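Local structure of arginine kinase (Anthopleura japonica, 4RF6) at residues A[61-66]-A[73-78]; A[87-92]-A[277-282]; A[244-249]-A[346-351]; A[584-589]-A[617-622]; A[625-628]-A[633-636]. The protein catalyses the reversible transfer of a phosphoryl group from ATP to L-arginine, giving phosphoarginine and ADP, in a chain built of two tandem phosphagen kinase repeats. One frame throughout, in Å; residues are numbered along the deposited sequence.

Interaction 1 of 5, residues A[61-66]-A[73-78]; sequences INSGVV and GVYAGD
Gly73, Val74 and Tyr75 belong to the substrate-specificity loop of the small N-terminal domain, a feature of phosphagen kinases that by similarity binds the guanidino substrate, and here they lie against Ile61, Ser63 and Gly64 in the last turns of helix 57-66. The two chains come closest where two glycines meet, the CA of Gly64 lying 3.6 Å from the CA of Gly73. This leaves no room for a side chain on Gly64, and its CA-H makes a bent contact with the carbonyl of Gly73, Gly64 CA to Gly73 O being 3.2 Å. Glycine also suits position 73 because, at its positive phi of 91°, a CB would be jammed against the carbonyl O of the residue before. Within the helix, the carbonyl of Asn62 takes bonds from both Val65 N and Val66 N. Beside the glycine pair, the branched Ile61 and Val74 meet through single methyls, Ile61 CG2 to Val74 CG1 at 4.1 Å, a compact apolar fit for a buried spot. In another direction, Ser63 meets Tyr75, whose side chain lies about 4 Å from those of Glu232 and Cys278, both assigned to the substrate site by similarity. The hydroxyl of Ser63, placed opposite its backbone N (chi1 -175°), is hydrogen-bonded to the carbonyl of Phe201. That same OG sits at the edge of the Tyr75 ring, near its plane, 3.7 Å from Tyr75 CE1.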
# COMPACT_ATOMS: atom_id res chain seq x y z
N ILE A 61 4.81 -37.59 -14.72
CA ILE A 61 4.00 -37.92 -13.55
C ILE A 61 4.79 -37.95 -12.26
O ILE A 61 4.22 -38.13 -11.19
CB ILE A 61 3.30 -39.29 -13.72
CG1 ILE A 61 4.34 -40.41 -13.72
CG2 ILE A 61 2.44 -39.31 -14.98
CD1 ILE A 61 3.74 -41.80 -13.66
N ASN A 62 6.11 -37.78 -12.35
CA ASN A 62 6.98 -38.00 -11.19
C ASN A 62 6.60 -37.21 -9.94
O ASN A 62 6.58 -37.75 -8.83
CB ASN A 62 8.45 -37.75 -11.52
CG ASN A 62 9.38 -38.23 -10.42
OD1 ASN A 62 9.32 -39.39 -10.00
ND2 ASN A 62 10.23 -37.34 -9.92
N SER A 63 6.29 -35.92 -10.11
CA SER A 63 6.00 -35.07 -8.96
C SER A 63 4.76 -35.54 -8.21
O SER A 63 4.70 -35.49 -6.98
CB SER A 63 5.84 -33.61 -9.39
OG SER A 63 5.68 -32.78 -8.26
N GLY A 64 3.77 -36.01 -8.97
CA GLY A 64 2.52 -36.48 -8.39
C GLY A 64 2.63 -37.80 -7.63
O GLY A 64 1.75 -38.14 -6.84
N VAL A 65 3.70 -38.55 -7.90
CA VAL A 65 3.95 -39.79 -7.17
C VAL A 65 4.83 -39.52 -5.96
O VAL A 65 4.60 -40.06 -4.87
CB VAL A 65 4.62 -40.85 -8.06
CG1 VAL A 65 4.66 -42.19 -7.35
CG2 VAL A 65 3.89 -40.98 -9.39
N VAL A 66 5.84 -38.67 -6.15
CA VAL A 66 6.71 -38.25 -5.06
C VAL A 66 5.89 -37.52 -4.01
O VAL A 66 6.01 -37.78 -2.81
CB VAL A 66 7.85 -37.33 -5.55
CG1 VAL A 66 8.58 -36.67 -4.38
CG2 VAL A 66 8.82 -38.10 -6.43
N GLY A 73 -0.52 -33.03 -10.08
CA GLY A 73 0.46 -34.10 -10.04
C GLY A 73 1.16 -34.48 -11.34
O GLY A 73 1.85 -35.50 -11.39
N VAL A 74 0.99 -33.68 -12.39
CA VAL A 74 1.79 -33.85 -13.60
C VAL A 74 2.35 -32.51 -14.08
O VAL A 74 1.75 -31.46 -13.86
CB VAL A 74 1.01 -34.51 -14.75
CG1 VAL A 74 0.38 -35.82 -14.31
CG2 VAL A 74 -0.06 -33.57 -15.29
N TYR A 75 3.52 -32.57 -14.73
CA TYR A 75 4.08 -31.41 -15.41
C TYR A 75 4.48 -31.86 -16.81
O TYR A 75 4.87 -33.01 -17.01
CB TYR A 75 5.30 -30.88 -14.66
CG TYR A 75 5.00 -30.27 -13.30
CD1 TYR A 75 4.87 -31.08 -12.18
CD2 TYR A 75 4.87 -28.90 -13.14
CE1 TYR A 75 4.61 -30.54 -10.94
CE2 TYR A 75 4.60 -28.35 -11.90
CZ TYR A 75 4.47 -29.17 -10.80
OH TYR A 75 4.21 -28.64 -9.56
N ALA A 76 4.38 -30.95 -17.78
CA ALA A 76 4.80 -31.26 -19.15
C ALA A 76 6.23 -30.79 -19.39
O ALA A 76 6.55 -29.62 -19.15
CB ALA A 76 3.86 -30.60 -20.14
N GLY A 77 7.08 -31.69 -19.87
CA GLY A 77 8.48 -31.34 -20.08
C GLY A 77 8.64 -30.51 -21.34
O GLY A 77 9.62 -29.79 -21.50
N ASP A 78 7.66 -30.62 -22.24
CA ASP A 78 7.66 -29.87 -23.48
C ASP A 78 6.27 -29.84 -24.08
O ASP A 78 5.35 -30.49 -23.56
CB ASP A 78 8.68 -30.44 -24.49
CG ASP A 78 8.49 -31.93 -24.76
OD1 ASP A 78 7.42 -32.47 -24.43
OD2 ASP A 78 9.42 -32.56 -25.31

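Interaction 2 of 5, residues A[87-92]-A[277-282]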
# COMPACT_ATOMS: atom_id res chain seq x y z
N PRO A 87 -3.66 -38.85 -23.80
CA PRO A 87 -4.66 -39.61 -23.04
C PRO A 87 -4.63 -39.32 -21.54
O PRO A 87 -5.65 -39.47 -20.86
CB PRO A 87 -4.25 -41.06 -23.30
CG PRO A 87 -3.67 -41.02 -24.68
CD PRO A 87 -2.96 -39.69 -24.79
N LEU A 88 -3.47 -38.89 -21.03
CA LEU A 88 -3.36 -38.47 -19.64
C LEU A 88 -3.70 -36.99 -19.50
O LEU A 88 -4.64 -36.63 -18.78
CB LEU A 88 -1.94 -38.74 -19.11
CG LEU A 88 -1.69 -38.30 -17.66
CD1 LEU A 88 -2.64 -39.00 -16.71
CD2 LEU A 88 -0.26 -38.56 -17.26
N PHE A 89 -2.94 -36.13 -20.18
CA PHE A 89 -3.11 -34.68 -20.07
C PHE A 89 -4.52 -34.18 -20.45
O PHE A 89 -5.06 -33.29 -19.78
CB PHE A 89 -2.05 -33.93 -20.90
CG PHE A 89 -0.68 -33.90 -20.25
CD1 PHE A 89 -0.38 -32.96 -19.27
CD2 PHE A 89 0.30 -34.81 -20.63
CE1 PHE A 89 0.87 -32.93 -18.67
CE2 PHE A 89 1.56 -34.78 -20.03
CZ PHE A 89 1.85 -33.84 -19.05
N ASP A 90 -5.10 -34.73 -21.51
CA ASP A 90 -6.43 -34.28 -21.95
C ASP A 90 -7.48 -34.42 -20.85
O ASP A 90 -8.26 -33.50 -20.59
CB ASP A 90 -6.90 -35.06 -23.19
CG ASP A 90 -6.09 -34.72 -24.42
OD1 ASP A 90 -5.32 -33.74 -24.38
OD2 ASP A 90 -6.24 -35.44 -25.44
N ALA A 91 -7.49 -35.59 -20.22
CA ALA A 91 -8.43 -35.86 -19.14
C ALA A 91 -8.18 -34.91 -17.97
O ALA A 91 -9.11 -34.33 -17.41
CB ALA A 91 -8.30 -37.30 -18.69
N ILE A 92 -6.91 -34.76 -17.61
CA ILE A 92 -6.52 -33.86 -16.52
C ILE A 92 -6.96 -32.42 -16.81
O ILE A 92 -7.54 -31.76 -15.95
CB ILE A 92 -5.00 -33.91 -16.27
CG1 ILE A 92 -4.60 -35.27 -15.69
CG2 ILE A 92 -4.57 -32.78 -15.34
CD1 ILE A 92 -3.13 -35.40 -15.36
N SER A 277 4.23 -25.24 -17.83
CA SER A 277 4.73 -26.48 -17.24
C SER A 277 3.61 -27.28 -16.57
O SER A 277 3.47 -28.49 -16.79
CB SER A 277 5.83 -26.18 -16.23
OG SER A 277 6.86 -25.41 -16.81
N CYS A 278 2.82 -26.60 -15.75
CA CYS A 278 1.69 -27.22 -15.08
C CYS A 278 0.43 -26.95 -15.87
O CYS A 278 0.16 -25.80 -16.24
CB CYS A 278 1.54 -26.67 -13.66
SG CYS A 278 0.15 -27.39 -12.74
N PRO A 279 -0.36 -28.00 -16.16
CA PRO A 279 -1.59 -27.79 -16.95
C PRO A 279 -2.60 -26.86 -16.28
O PRO A 279 -3.56 -26.46 -16.94
CB PRO A 279 -2.17 -29.21 -17.09
CG PRO A 279 -1.40 -30.07 -16.12
CD PRO A 279 -0.06 -29.43 -15.98
N SER A 280 -2.41 -26.51 -15.01
CA SER A 280 -3.33 -25.62 -14.33
C SER A 280 -3.23 -24.20 -14.89
O SER A 280 -4.15 -23.38 -14.74
CB SER A 280 -3.05 -25.60 -12.82
OG SER A 280 -1.75 -25.09 -12.54
N ASN A 281 -2.09 -23.92 -15.52
CA ASN A 281 -1.75 -22.58 -15.99
C ASN A 281 -1.89 -22.38 -17.50
O ASN A 281 -1.37 -21.42 -18.04
CB ASN A 281 -0.32 -22.22 -15.58
CG ASN A 281 -0.22 -21.80 -14.13
OD1 ASN A 281 -1.00 -20.98 -13.65
ND2 ASN A 281 0.75 -22.37 -13.41
N LEU A 282 -2.57 -23.30 -18.18
CA LEU A 282 -2.74 -23.18 -19.63
C LEU A 282 -3.74 -22.07 -19.97
O LEU A 282 -4.32 -21.44 -19.08
CB LEU A 282 -3.18 -24.51 -20.23
CG LEU A 282 -2.20 -25.68 -20.10
CD1 LEU A 282 -2.85 -26.99 -20.53
CD2 LEU A 282 -0.94 -25.43 -20.92
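Pro279 pushes its ring toward helix 86-96 and meets Phe89 and Ile92, the three buried residues that make the whole of this small apolar contact. The tight part is a single atom: Pro279 CG lies 4.2 Å from Ile92 CG2 and 4.4 Å from Phe89 CD1. It reaches the phenyl ring at its edge, near the ring plane, and not over a face. Phe89 does not aim at the loop from its backbone; its chi1 of -76° swings the ring nearer. Proline fits here because it offers a rigid, compact apolar edge, and its fixed phi suits the 3-10 turn it starts, closed by Asn281 N bonding to Cys278 O at 3.0 Å. The other side of the loop is looser. Cys278, assigned to the substrate site by similarity, starts away from the helix, and it is partly exposed, as are Ser280 and Asn281. Leu282 is buried, but packs instead on Ile93, farther along helix 86-96. The contact joins the N-terminal domain to the catalytic domain. Ile92 also rests on Leu33 and Tyr37 of helix 33-37, Phe89 on Cys60 of helix 57-66, and Pro279 on Ile93, just before the chain enters strand 286-293.

Interaction 3 of 5, residues A[244-249]-A[346-351]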
# COMPACT_ATOMS: atom_id res chain seq x y z
N SER A 244 -7.16 0.44 -7.08
CA SER A 244 -8.19 -0.28 -7.83
C SER A 244 -8.00 -0.30 -9.35
O SER A 244 -8.78 -0.93 -10.07
CB SER A 244 -9.55 0.35 -7.53
OG SER A 244 -9.51 1.75 -7.81
N ASP A 245 -6.99 0.42 -9.85
CA ASP A 245 -6.90 0.69 -11.28
C ASP A 245 -6.45 -0.51 -12.12
O ASP A 245 -5.36 -0.52 -12.68
CB ASP A 245 -5.97 1.89 -11.52
CG ASP A 245 -6.22 2.57 -12.85
OD1 ASP A 245 -6.89 1.97 -13.72
OD2 ASP A 245 -5.73 3.71 -13.02
N ILE A 246 -7.31 -1.52 -12.22
CA ILE A 246 -6.98 -2.73 -12.96
C ILE A 246 -6.74 -2.44 -14.45
O ILE A 246 -6.00 -3.16 -15.12
CB ILE A 246 -8.05 -3.85 -12.77
CG1 ILE A 246 -7.57 -5.17 -13.37
CG2 ILE A 246 -9.38 -3.44 -13.35
CD1 ILE A 246 -8.49 -6.34 -13.11
N GLY A 247 -7.36 -1.37 -14.95
CA GLY A 247 -7.14 -0.95 -16.33
C GLY A 247 -5.69 -0.60 -16.58
O GLY A 247 -5.07 -1.06 -17.55
N SER A 248 -5.14 0.23 -15.70
CA SER A 248 -3.73 0.63 -15.81
C SER A 248 -2.78 -0.55 -15.59
O SER A 248 -1.74 -0.64 -16.24
CB SER A 248 -3.43 1.75 -14.82
OG SER A 248 -2.04 1.98 -14.72
N VAL A 249 -3.14 -1.44 -14.67
CA VAL A 249 -2.32 -2.62 -14.37
C VAL A 249 -2.23 -3.55 -15.59
O VAL A 249 -1.16 -4.06 -15.91
CB VAL A 249 -2.89 -3.40 -13.17
CG1 VAL A 249 -2.22 -4.78 -13.06
CG2 VAL A 249 -2.72 -2.62 -11.88
N GLN A 346 -11.10 -10.89 -21.57
CA GLN A 346 -12.36 -11.32 -20.96
C GLN A 346 -12.21 -11.58 -19.46
O GLN A 346 -13.09 -11.24 -18.67
CB GLN A 346 -12.91 -12.56 -21.66
CG GLN A 346 -13.58 -12.26 -22.99
CD GLN A 346 -14.06 -13.52 -23.70
OE1 GLN A 346 -13.39 -14.55 -23.68
NE2 GLN A 346 -15.22 -13.43 -24.34
N CYS A 347 -11.09 -12.18 -19.08
CA CYS A 347 -10.79 -12.42 -17.67
C CYS A 347 -10.76 -11.10 -16.89
O CYS A 347 -11.39 -10.98 -15.84
CB CYS A 347 -9.46 -13.17 -17.52
SG CYS A 347 -9.02 -13.53 -15.81
N VAL A 348 -10.04 -10.12 -17.42
CA VAL A 348 -9.95 -8.80 -16.79
C VAL A 348 -11.30 -8.10 -16.72
O VAL A 348 -11.64 -7.47 -15.71
CB VAL A 348 -8.92 -7.90 -17.52
CG1 VAL A 348 -8.93 -6.51 -16.95
CG2 VAL A 348 -7.51 -8.50 -17.42
N GLN A 349 -12.09 -8.19 -17.79
CA GLN A 349 -13.38 -7.52 -17.82
C GLN A 349 -14.34 -8.15 -16.82
O GLN A 349 -15.08 -7.43 -16.12
CB GLN A 349 -13.99 -7.56 -19.23
CG GLN A 349 -15.08 -6.51 -19.46
CD GLN A 349 -14.53 -5.08 -19.44
OE1 GLN A 349 -13.83 -4.66 -20.36
NE2 GLN A 349 -14.83 -4.35 -18.38
N ASP A 350 -14.33 -9.48 -16.73
CA ASP A 350 -15.14 -10.18 -15.72
C ASP A 350 -14.69 -9.76 -14.32
O ASP A 350 -15.51 -9.57 -13.42
CB ASP A 350 -15.00 -11.69 -15.87
CG ASP A 350 -15.70 -12.24 -17.09
OD1 ASP A 350 -16.48 -11.49 -17.71
OD2 ASP A 350 -15.48 -13.43 -17.41
N MET A 351 -13.38 -9.63 -14.16
CA MET A 351 -12.78 -9.25 -12.89
C MET A 351 -13.26 -7.86 -12.49
O MET A 351 -13.63 -7.61 -11.34
CB MET A 351 -11.27 -9.22 -13.02
CG MET A 351 -10.56 -9.47 -11.73
SD MET A 351 -10.85 -11.18 -11.25
CE MET A 351 -10.95 -10.94 -9.49
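Ile246 and Val348 lie side by side but run opposite ways, while Met351 lies nearly perpendicular to Ile246, so the end of one isoleucine is held between two residues spaced almost one turn apart on helix 344-370. The isoleucine reaches that place fully stretched, with CG1 opposite the backbone N (chi1 -171°) and CD1 continuing the line. Its CD1 lies 3.9 Å from Val348 CG1, and Ile246 CG1 follows at 4.1 Å from the same methyl, so the two chains touch alongside over part of their length. Against Met351 the touch is made by the root of the side chain, Met351 CG to Ile246 CD1 at 4.0 Å; beyond it the methionine bends and carries its sulfur away. Branched residues give the helices short, stiff contact surfaces, and the unbranched methionine can bend aside just past its point of contact. Ile246 is the first residue of helix 246-264 and follows Asp245 at the N-cap, whose OD1 accepts from Ser248 N at 3.2 Å, with the donor 66° out of the carboxylate plane. Asp245 is also the centre of an inverse gamma turn, Ile246 N bonding to Ser244 O at 2.7 Å, which leads into the helix. Both helices pack on the large antiparallel sheet of the catalytic domain: Ile246 rests on Thr130 and Ile132 of strand 127-136, and Met351 on Ala288 of strand 286-293 and Ile334 of strand 331-336.

Interaction 4 of 5, residues A[584-589]-A[617-622]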
# COMPACT_ATOMS: atom_id res chain seq x y z
N GLU A 584 -0.31 12.37 9.67
CA GLU A 584 -1.68 12.81 9.98
C GLU A 584 -2.07 13.97 9.07
O GLU A 584 -3.19 14.04 8.56
CB GLU A 584 -1.81 13.23 11.44
CG GLU A 584 -3.23 13.61 11.87
CD GLU A 584 -3.33 13.93 13.35
OE1 GLU A 584 -2.30 13.86 14.05
OE2 GLU A 584 -4.44 14.26 13.82
N ASP A 585 -1.14 14.90 8.90
CA ASP A 585 -1.24 15.92 7.87
C ASP A 585 -0.23 15.58 6.78
O ASP A 585 0.64 14.72 6.97
CB ASP A 585 -0.97 17.31 8.43
CG ASP A 585 -2.10 17.82 9.31
OD1 ASP A 585 -3.10 18.30 8.74
OD2 ASP A 585 -1.97 17.73 10.55
N GLN A 586 -0.34 16.25 5.64
CA GLN A 586 0.56 15.98 4.53
C GLN A 586 1.97 16.38 4.91
O GLN A 586 2.94 15.70 4.56
CB GLN A 586 0.04 16.68 3.28
CG GLN A 586 -1.31 16.07 2.83
CD GLN A 586 -2.16 16.99 1.97
OE1 GLN A 586 -1.68 17.97 1.41
NE2 GLN A 586 -3.44 16.65 1.86
N LEU A 587 2.07 17.46 5.68
CA LEU A 587 3.35 17.95 6.18
C LEU A 587 3.31 18.22 7.68
O LEU A 587 2.45 18.97 8.17
CB LEU A 587 3.75 19.24 5.46
CG LEU A 587 4.01 19.11 3.97
CD1 LEU A 587 4.14 20.46 3.31
CD2 LEU A 587 5.27 18.28 3.76
N ARG A 588 4.23 17.61 8.42
CA ARG A 588 4.51 18.02 9.79
C ARG A 588 5.96 18.47 9.83
O ARG A 588 6.87 17.68 9.58
CB ARG A 588 4.26 16.89 10.78
CG ARG A 588 4.30 17.37 12.22
CD ARG A 588 4.61 16.25 13.19
NE ARG A 588 3.47 15.90 14.02
CZ ARG A 588 3.57 15.48 15.27
NH1 ARG A 588 4.76 15.35 15.83
NH2 ARG A 588 2.48 15.18 15.97
N ILE A 589 6.16 19.74 10.13
CA ILE A 589 7.46 20.37 9.95
C ILE A 589 7.99 20.85 11.30
O ILE A 589 7.33 21.63 11.98
CB ILE A 589 7.36 21.54 8.96
CG1 ILE A 589 6.62 21.07 7.70
CG2 ILE A 589 8.75 22.08 8.62
CD1 ILE A 589 6.32 22.16 6.67
N GLY A 617 2.84 25.90 -2.35
CA GLY A 617 1.62 26.49 -1.83
C GLY A 617 0.97 25.62 -0.76
O GLY A 617 1.08 24.39 -0.80
N PHE A 618 0.30 26.26 0.20
CA PHE A 618 -0.40 25.56 1.28
C PHE A 618 -1.90 25.81 1.20
O PHE A 618 -2.33 26.82 0.64
CB PHE A 618 0.11 26.03 2.64
CG PHE A 618 1.57 25.79 2.86
CD1 PHE A 618 2.17 24.61 2.42
CD2 PHE A 618 2.35 26.74 3.51
CE1 PHE A 618 3.53 24.39 2.63
CE2 PHE A 618 3.70 26.52 3.72
CZ PHE A 618 4.30 25.35 3.28
N GLN A 619 -2.68 24.89 1.77
CA GLN A 619 -4.12 25.10 1.91
C GLN A 619 -4.37 26.09 3.05
O GLN A 619 -3.85 25.92 4.16
CB GLN A 619 -4.83 23.77 2.17
CG GLN A 619 -4.58 22.74 1.07
CD GLN A 619 -5.37 21.46 1.25
OE1 GLN A 619 -6.52 21.47 1.71
NE2 GLN A 619 -4.76 20.33 0.88
N HIS A 620 -5.18 27.11 2.78
CA HIS A 620 -5.27 28.26 3.66
C HIS A 620 -6.55 29.03 3.34
O HIS A 620 -6.91 29.18 2.17
CB HIS A 620 -4.05 29.16 3.41
CG HIS A 620 -3.93 30.33 4.33
ND1 HIS A 620 -4.50 31.56 4.04
CD2 HIS A 620 -3.28 30.49 5.50
CE1 HIS A 620 -4.22 32.41 5.01
NE2 HIS A 620 -3.47 31.79 5.91
N THR A 621 -7.26 29.50 4.37
CA THR A 621 -8.35 30.46 4.17
C THR A 621 -8.18 31.62 5.13
O THR A 621 -7.44 31.51 6.11
CB THR A 621 -9.75 29.83 4.38
OG1 THR A 621 -9.94 29.51 5.76
CG2 THR A 621 -9.92 28.58 3.53
N ASP A 622 -8.88 32.73 4.88
CA ASP A 622 -8.82 33.86 5.79
C ASP A 622 -9.44 33.52 7.15
O ASP A 622 -8.96 33.96 8.18
CB ASP A 622 -9.53 35.09 5.20
CG ASP A 622 -8.79 35.68 4.01
OD1 ASP A 622 -7.60 35.37 3.83
OD2 ASP A 622 -9.43 36.47 3.27
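Leu587 and Phe618 both carry CG opposite the carbonyl carbon (chi1 -64° and -61°), and these torsions carry the ends of the two side chains toward each other, one nearly perpendicular to the other. One methyl and one ring carbon do the touching, Leu587 CD1 to Phe618 CE1 at 4.0 Å, with the methyl meeting the ring obliquely. Leucine suits a strand whose side faces the core, and the broad phenyl spans the distance between backbones that stay 9.8 Å apart at their nearest CA atoms, those of Leu587 and Phe618. Gly617, with its positive phi, turns the chain out of helix 598-616 and lets Phe618 fold back beside it. Next to this apolar pair lie two buried glutamines, Gln586 and Gln619, extended beyond CG and set crosswise, with amide planes 53° apart. Their ends are only neighbours, Gln586 OE1 being 3.9 Å from Gln619 NE2. Both are held by the same loop: Val490 N binds Gln586 OE1, Val490 O binds Gln619 NE2, and Ala494 O accepts from the NE2 of both. Glutamine fits because each amide can reach and satisfy buried backbone groups without bringing in a charge. Leu587 opens strand 587-594, which lies between strands 577-581 and 479-488, and it touches Val511 of helix 501-516, while Phe618 packs back on Val609 and Ile612 of helix 598-616.

Interaction 5 of 5, residues A[625-628]-A[633-636]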
# COMPACT_ATOMS: atom_id res chain seq x y z
N GLY A 625 -7.18 30.06 8.64
CA GLY A 625 -5.73 29.98 8.54
C GLY A 625 -5.34 28.75 7.75
O GLY A 625 -6.06 28.35 6.83
N TYR A 626 -4.21 28.13 8.09
CA TYR A 626 -3.82 26.91 7.38
C TYR A 626 -4.76 25.76 7.68
O TYR A 626 -5.10 25.51 8.84
CB TYR A 626 -2.36 26.54 7.65
CG TYR A 626 -1.41 27.59 7.11
CD1 TYR A 626 -1.12 27.66 5.75
CD2 TYR A 626 -0.82 28.52 7.96
CE1 TYR A 626 -0.27 28.63 5.25
CE2 TYR A 626 0.02 29.48 7.48
CZ TYR A 626 0.29 29.53 6.12
OH TYR A 626 1.15 30.51 5.64
N LEU A 627 -5.20 25.09 6.62
CA LEU A 627 -6.20 24.03 6.75
C LEU A 627 -5.58 22.69 7.11
O LEU A 627 -4.46 22.37 6.71
CB LEU A 627 -6.99 23.90 5.45
CG LEU A 627 -7.80 25.13 5.08
CD1 LEU A 627 -8.55 24.90 3.79
CD2 LEU A 627 -8.77 25.46 6.20
N SER A 628 -6.34 21.92 7.87
CA SER A 628 -5.91 20.60 8.30
C SER A 628 -7.14 19.72 8.31
O SER A 628 -8.25 20.24 8.44
CB SER A 628 -5.32 20.67 9.70
OG SER A 628 -4.96 19.38 10.17
N ASN A 633 -5.88 21.52 14.40
CA ASN A 633 -4.62 21.99 13.83
C ASN A 633 -4.76 23.18 12.88
O ASN A 633 -3.85 23.46 12.09
CB ASN A 633 -3.91 20.85 13.09
CG ASN A 633 -2.98 20.07 14.00
OD1 ASN A 633 -1.84 20.46 14.21
ND2 ASN A 633 -3.47 18.95 14.52
N LEU A 634 -5.89 23.88 12.95
CA LEU A 634 -6.11 25.05 12.10
C LEU A 634 -5.28 26.25 12.55
O LEU A 634 -4.52 26.16 13.53
CB LEU A 634 -7.60 25.40 12.09
CG LEU A 634 -8.51 24.34 11.47
CD1 LEU A 634 -9.97 24.71 11.68
CD2 LEU A 634 -8.20 24.20 10.00
N GLY A 635 -5.41 27.36 11.83
CA GLY A 635 -4.72 28.60 12.18
C GLY A 635 -3.24 28.59 11.84
O GLY A 635 -2.87 28.52 10.66
N THR A 636 -2.41 28.67 12.87
CA THR A 636 -0.97 28.52 12.72
C THR A 636 -0.57 27.06 12.55
O THR A 636 0.54 26.77 12.08
CB THR A 636 -0.26 29.01 13.98
OG1 THR A 636 -0.70 28.22 15.08
CG2 THR A 636 -0.58 30.47 14.23
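Tyr626 and Gly635 are tied by a backbone hydrogen bond, Tyr626 N to Gly635 O at 2.9 Å, straight enough (155° at the hydrogen) and lying in the carbonyl plane on a lone pair. The tyrosine turns its CG opposite its own carbonyl carbon, chi1 -65°, which sets the ring edge beside that same oxygen, Tyr626 CD2 to Gly635 O at 3.4 Å. Farther out, the ring makes a cation-pi contact with Arg488 and an edge-to-face one with His620, uses for which an aromatic is well chosen. Leu634 reaches across with its end: Leu634 CD2 meets Leu627 CD2 at 4.0 Å, the two chains crossing at a slant, and the same methyl covers the backbone of Ser628, 3.6 Å from Ser628 N. That amide is buried by the contact and has no polar partner in the model. Leu634 also offers its CA-H to Tyr626 O, with Leu634 CA 3.4 Å away. Ser628 holds OG opposite its backbone N (chi1 176°), resting it 3.4 Å from Asn633 CB, yet its bonds run elsewhere, to Asp585 and to Cys630 N; a small hydroxyl suits so confined a place. The CA atoms of Gly625 and Gly635 come within 4.0 Å, which excludes a side chain on Gly625, while positive phi favours glycine at both. The arrangement is a short loop that turns the chain back, with a single backbone bridge between segments that run roughly opposite ways. Within it Cys630 corresponds in sequence to Cys278, so this is probably the substrate-site cysteine loop of the second repeat.

The contacts fall into two groups, one in each repeat. Interactions 1 and 2 touch, with centres 10 Å apart: Ala76 N probably bonds to Ser277 O at 2.8 Å, and Val74 CG2 packs on Phe89 CE1 at 3.6 Å, so that the substrate loop and the loop of Cys278 are joined beside the arginine site inferred by similarity. Interaction 3, about 26 Å from interaction 2 between centres, packs on strands that carry predicted ATP-binding residues, among them Ile132 and Ala288. In the second repeat, interactions 4 and 5 have centres 7 Å apart, linked through Asp585 OD1 and Ser628 OG at 2.6 Å. The centres of interactions 1 and 5 are about 65 Å apart.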